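Local coordinates for protein bifunctional enzyme IspD/IspF (Campylobacter jejuni, PDB 1W55) that catalyses two steps of isoprenoid precursor synthesis, transferring the CMP part of CTP to methylerythritol phosphate and later cyclising the phosphorylated product to methylerythritol cyclodiphosphate with release of CMP, at residues 341-344 with 348-351; 217-222 with 249-254. All blocks are in the same frame, centred on the assembly; numbering follows the deposited sequence.

How the contacts relate
Both contacts lie in the C-terminal IspF (YgbB family) domain of the two-domain chain. Their centres are about 15 Å apart. Contact 2 comes first along the chain and is complete before contact 1 begins. Strand 210-224 of contact 2 and strand 336-341, which leads into contact 1, belong to the same five-stranded mixed sheet. The contacts also touch, F348 CE1 packing on V218 CG1 at 3.7 Å. Yet they serve different active sites. D217 of one subunit and T341 of a neighbouring subunit bind the same magnesium ion. Each contact therefore supplies part of a site, and the IspF active site is assembled between subunits.

Contact 1 (341-344 with 348-351); sequences TTTE and FIGR. With MG (magnesium ion), chain B; C (cytidine-5'-monophosphate), chain C.
T343 packs its side chain against I349 and G350. This contact joins the loop after strand 336-341 of the IspF fold to the short helix 347-350. CB of T343 points at this helix and splits into two branches. The methyl CG2 meets the branch methyl of I349, with CG2 to CG2 at 3.9 Å. The hydroxyl sits between the backbone N and the carbonyl carbon (chi1 61°). This brings OG1 to 3.1 Å from G350 N, but the angle is too poor for a hydrogen bond. Its hydrogen-bond partner is L346 O, just before helix 347-350. The other side of the loop faces the bound CMP; related enzymes probably bind the substrate here. T341 OG1 binds magnesium at 2.3 Å, together with OP3 of CMP, three waters and D217 of a neighbouring subunit. T341 OG1 also donates to T342 O, on a lone pair in the carbonyl plane. T342, probably a transition-state stabiliser as in relatives, donates its backbone N-H to CMP, with T342 N to OP1 at 2.7 Å. The carboxylate of E344 takes a second-shell place: E344 OE2 lies 2.8 Å from metal-bound water 1, which can donate to it.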
# COMPACT_ATOMS: atom_id res chain seq x y z
N THR A 341 -22.23 44.86 -9.99
CA THR A 341 -23.34 45.45 -9.27
C THR A 341 -23.26 46.98 -9.38
O THR A 341 -22.17 47.53 -9.55
CB THR A 341 -23.37 44.99 -7.77
OG1 THR A 341 -24.48 45.61 -7.10
CG2 THR A 341 -22.14 45.53 -6.99
N THR A 342 -24.40 47.65 -9.30
CA THR A 342 -24.40 49.09 -9.07
C THR A 342 -24.40 49.31 -7.56
O THR A 342 -24.47 48.35 -6.78
CB THR A 342 -25.63 49.78 -9.71
OG1 THR A 342 -26.82 49.42 -8.99
CG2 THR A 342 -25.90 49.29 -11.17
N THR A 343 -24.33 50.57 -7.13
CA THR A 343 -24.50 50.91 -5.72
C THR A 343 -25.78 51.70 -5.49
O THR A 343 -25.86 52.48 -4.55
CB THR A 343 -23.26 51.67 -5.17
OG1 THR A 343 -23.08 52.90 -5.88
CG2 THR A 343 -21.96 50.89 -5.44
N GLU A 344 -26.78 51.48 -6.34
CA GLU A 344 -28.10 52.11 -6.18
C GLU A 344 -27.98 53.63 -6.19
O GLU A 344 -28.67 54.31 -5.42
CB GLU A 344 -28.76 51.69 -4.85
CG GLU A 344 -28.96 50.20 -4.69
CD GLU A 344 -29.67 49.57 -5.86
OE1 GLU A 344 -30.82 49.97 -6.13
OE2 GLU A 344 -29.07 48.70 -6.51
N PHE A 348 -19.62 57.75 -4.39
CA PHE A 348 -18.88 58.15 -5.57
C PHE A 348 -19.15 57.25 -6.79
O PHE A 348 -19.21 57.76 -7.92
CB PHE A 348 -17.37 58.33 -5.27
CG PHE A 348 -16.55 57.06 -5.26
CD1 PHE A 348 -16.05 56.52 -6.45
CD2 PHE A 348 -16.22 56.43 -4.06
CE1 PHE A 348 -15.27 55.36 -6.44
CE2 PHE A 348 -15.44 55.27 -4.04
CZ PHE A 348 -14.96 54.72 -5.23
N ILE A 349 -19.32 55.95 -6.56
CA ILE A 349 -19.64 55.01 -7.65
C ILE A 349 -21.02 55.29 -8.20
O ILE A 349 -21.19 55.35 -9.42
CB ILE A 349 -19.52 53.53 -7.19
CG1 ILE A 349 -18.06 53.23 -6.81
CG2 ILE A 349 -19.98 52.58 -8.29
CD1 ILE A 349 -17.89 52.04 -5.94
N GLY A 350 -21.98 55.48 -7.31
CA GLY A 350 -23.35 55.79 -7.67
C GLY A 350 -23.51 57.09 -8.45
O GLY A 350 -24.35 57.17 -9.33
N ARG A 351 -22.67 58.08 -8.12
CA ARG A 351 -22.58 59.36 -8.83
C ARG A 351 -21.87 59.27 -10.19
O ARG A 351 -21.75 60.29 -10.89
CB ARG A 351 -21.79 60.35 -8.00
CG ARG A 351 -22.60 61.23 -7.09
CD ARG A 351 -21.71 62.09 -6.21
NE ARG A 351 -21.92 61.69 -4.85
CZ ARG A 351 -20.99 61.26 -4.01
NH1 ARG A 351 -19.71 61.21 -4.36
NH2 ARG A 351 -21.38 60.91 -2.80
MG MG B . -26.59 44.86 -6.69
OP3 C C . -27.78 44.76 -8.25
P C C . -28.01 45.81 -9.29
OP1 C C . -27.04 46.95 -9.22
OP2 C C . -29.44 46.26 -9.32
O5' C C . -27.71 45.09 -10.69
C5' C C . -28.52 44.02 -11.16
C4' C C . -27.72 43.16 -12.14
O4' C C . -27.25 43.92 -13.26
C3' C C . -26.46 42.53 -11.56
O3' C C . -26.73 41.30 -10.89
C2' C C . -25.59 42.32 -12.78
O2' C C . -26.01 41.14 -13.47
C1' C C . -25.97 43.45 -13.72
N1 C C . -25.03 44.58 -13.83
C2 C C . -24.15 44.68 -14.93
O2 C C . -24.15 43.77 -15.79
N3 C C . -23.31 45.74 -15.07
C4 C C . -23.29 46.72 -14.14
N4 C C . -22.46 47.79 -14.27
C5 C C . -24.14 46.64 -13.04
C6 C C . -25.01 45.56 -12.90
O HOH W 1 -27.05 46.85 -6.02
O HOH W 2 -28.32 43.67 -6.05
O HOH W 3 -25.91 43.02 -7.23

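Contact 2 (217-222 with 249-254). With MG (magnesium ion), chain D.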
# COMPACT_ATOMS: atom_id res chain seq x y z
N ASP A 217 -9.30 47.89 -6.52
CA ASP A 217 -8.81 49.04 -7.24
C ASP A 217 -9.94 49.95 -7.67
O ASP A 217 -11.07 49.50 -7.91
CB ASP A 217 -8.00 48.61 -8.45
CG ASP A 217 -6.91 49.62 -8.81
OD1 ASP A 217 -6.72 50.62 -8.07
OD2 ASP A 217 -6.21 49.48 -9.82
N VAL A 218 -9.63 51.24 -7.74
CA VAL A 218 -10.56 52.30 -8.09
C VAL A 218 -9.90 53.16 -9.17
O VAL A 218 -8.74 53.59 -9.02
CB VAL A 218 -10.91 53.18 -6.84
CG1 VAL A 218 -11.74 54.41 -7.22
CG2 VAL A 218 -11.63 52.37 -5.79
N HIS A 219 -10.60 53.36 -10.28
CA HIS A 219 -10.21 54.37 -11.26
C HIS A 219 -11.35 55.38 -11.41
O HIS A 219 -12.50 55.09 -11.07
CB HIS A 219 -9.87 53.76 -12.62
CG HIS A 219 -8.62 52.94 -12.62
ND1 HIS A 219 -7.83 52.78 -11.51
CD2 HIS A 219 -8.02 52.23 -13.61
CE1 HIS A 219 -6.80 52.00 -11.80
NE2 HIS A 219 -6.90 51.65 -13.07
N GLU A 220 -11.00 56.56 -11.90
CA GLU A 220 -11.91 57.69 -12.05
C GLU A 220 -12.44 57.78 -13.47
O GLU A 220 -11.70 57.58 -14.44
CB GLU A 220 -11.15 58.97 -11.69
CG GLU A 220 -11.96 60.25 -11.71
CD GLU A 220 -11.13 61.47 -11.34
OE1 GLU A 220 -11.73 62.56 -11.18
OE2 GLU A 220 -9.89 61.35 -11.23
N PHE A 221 -13.73 58.07 -13.61
CA PHE A 221 -14.31 58.36 -14.92
C PHE A 221 -13.90 59.76 -15.42
O PHE A 221 -13.42 60.60 -14.65
CB PHE A 221 -15.83 58.25 -14.87
CG PHE A 221 -16.36 56.85 -15.08
CD1 PHE A 221 -17.08 56.20 -14.07
CD2 PHE A 221 -16.16 56.18 -16.28
CE1 PHE A 221 -17.58 54.91 -14.25
CE2 PHE A 221 -16.65 54.88 -16.47
CZ PHE A 221 -17.37 54.25 -15.46
N GLY A 222 -14.12 59.99 -16.71
CA GLY A 222 -13.93 61.31 -17.29
C GLY A 222 -12.83 61.40 -18.33
O GLY A 222 -12.35 62.49 -18.62
N LEU A 249 -10.12 46.58 -13.91
CA LEU A 249 -10.29 45.15 -13.70
C LEU A 249 -8.93 44.43 -13.71
O LEU A 249 -8.57 43.75 -12.75
CB LEU A 249 -11.29 44.55 -14.70
CG LEU A 249 -11.69 43.10 -14.41
CD1 LEU A 249 -13.05 42.75 -15.03
CD2 LEU A 249 -10.61 42.12 -14.87
N ALA A 250 -8.19 44.58 -14.81
CA ALA A 250 -6.90 43.92 -14.94
C ALA A 250 -5.98 44.29 -13.77
O ALA A 250 -5.24 43.46 -13.26
CB ALA A 250 -6.24 44.28 -16.29
N HIS A 251 -6.06 45.55 -13.34
CA HIS A 251 -5.21 46.04 -12.26
C HIS A 251 -5.59 45.42 -10.92
O HIS A 251 -4.70 45.04 -10.15
CB HIS A 251 -5.26 47.57 -12.21
CG HIS A 251 -4.77 48.22 -13.47
ND1 HIS A 251 -5.15 49.49 -13.85
CD2 HIS A 251 -3.96 47.75 -14.44
CE1 HIS A 251 -4.58 49.78 -15.01
NE2 HIS A 251 -3.85 48.75 -15.38
N SER A 252 -6.89 45.29 -10.67
CA SER A 252 -7.37 44.67 -9.44
C SER A 252 -6.97 43.20 -9.42
O SER A 252 -6.50 42.69 -8.40
CB SER A 252 -8.89 44.80 -9.32
OG SER A 252 -9.37 44.07 -8.20
N LEU A 253 -7.14 42.53 -10.55
CA LEU A 253 -6.82 41.12 -10.65
C LEU A 253 -5.31 40.85 -10.46
O LEU A 253 -4.92 39.90 -9.79
CB LEU A 253 -7.31 40.56 -11.98
CG LEU A 253 -7.02 39.10 -12.24
CD1 LEU A 253 -7.53 38.20 -11.08
CD2 LEU A 253 -7.63 38.71 -13.59
N THR A 254 -4.48 41.69 -11.06
CA THR A 254 -3.03 41.63 -10.85
C THR A 254 -2.69 41.68 -9.36
O THR A 254 -1.89 40.89 -8.87
CB THR A 254 -2.38 42.81 -11.59
OG1 THR A 254 -2.67 42.72 -13.02
CG2 THR A 254 -0.86 42.72 -11.48
MG MG D . -5.04 51.82 -7.31
O HOH W 4 -4.41 51.37 -9.35
O HOH W 5 -6.31 53.54 -7.51
O HOH W 6 -4.01 50.11 -6.94
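H219 and H251 meet through their ring nitrogens, H219 NE2 lying 2.9 Å from H251 ND1. Either nitrogen could be the donor in this hydrogen bond. The rings meet rim to rim, with their planes 53° apart and neither over the other's face. D217 completes the cluster. Its CG is anti to the backbone N (chi1 -150°), which sets OD2 beside H251 CB. OD2 touches H251 CB at 3.2 Å, while OD1 binds magnesium at 2.2 Å. Water 4 is also on the metal and donates to D217 OD2, so both carboxylate oxygens are engaged. In related enzymes the counterparts of D217, H219 and H251 probably bind a divalent metal. In this structure neither histidine binds the magnesium.

The next shell fixes the rings. H219 ND1 donates to V218 O at 2.8 Å, from well above the carbonyl plane, and the H219 ring stacks with that of H243. H251 NE2 is hydrogen-bonded to S282 OG. Beside D217, S252 CB packs on D217 CB at 4.0 Å, and S252 OG is hydrogen-bonded to V357 O and S359 OG of the adjacent strand.

The helical segment 249-254 runs nearly antiparallel to strand segment 217-222, with their axes 8.0 Å apart at closest. Strand 210-224 lies between strands 238-240 and 354-365, and helix 248-260 also packs against helices 282-295 and 318-329.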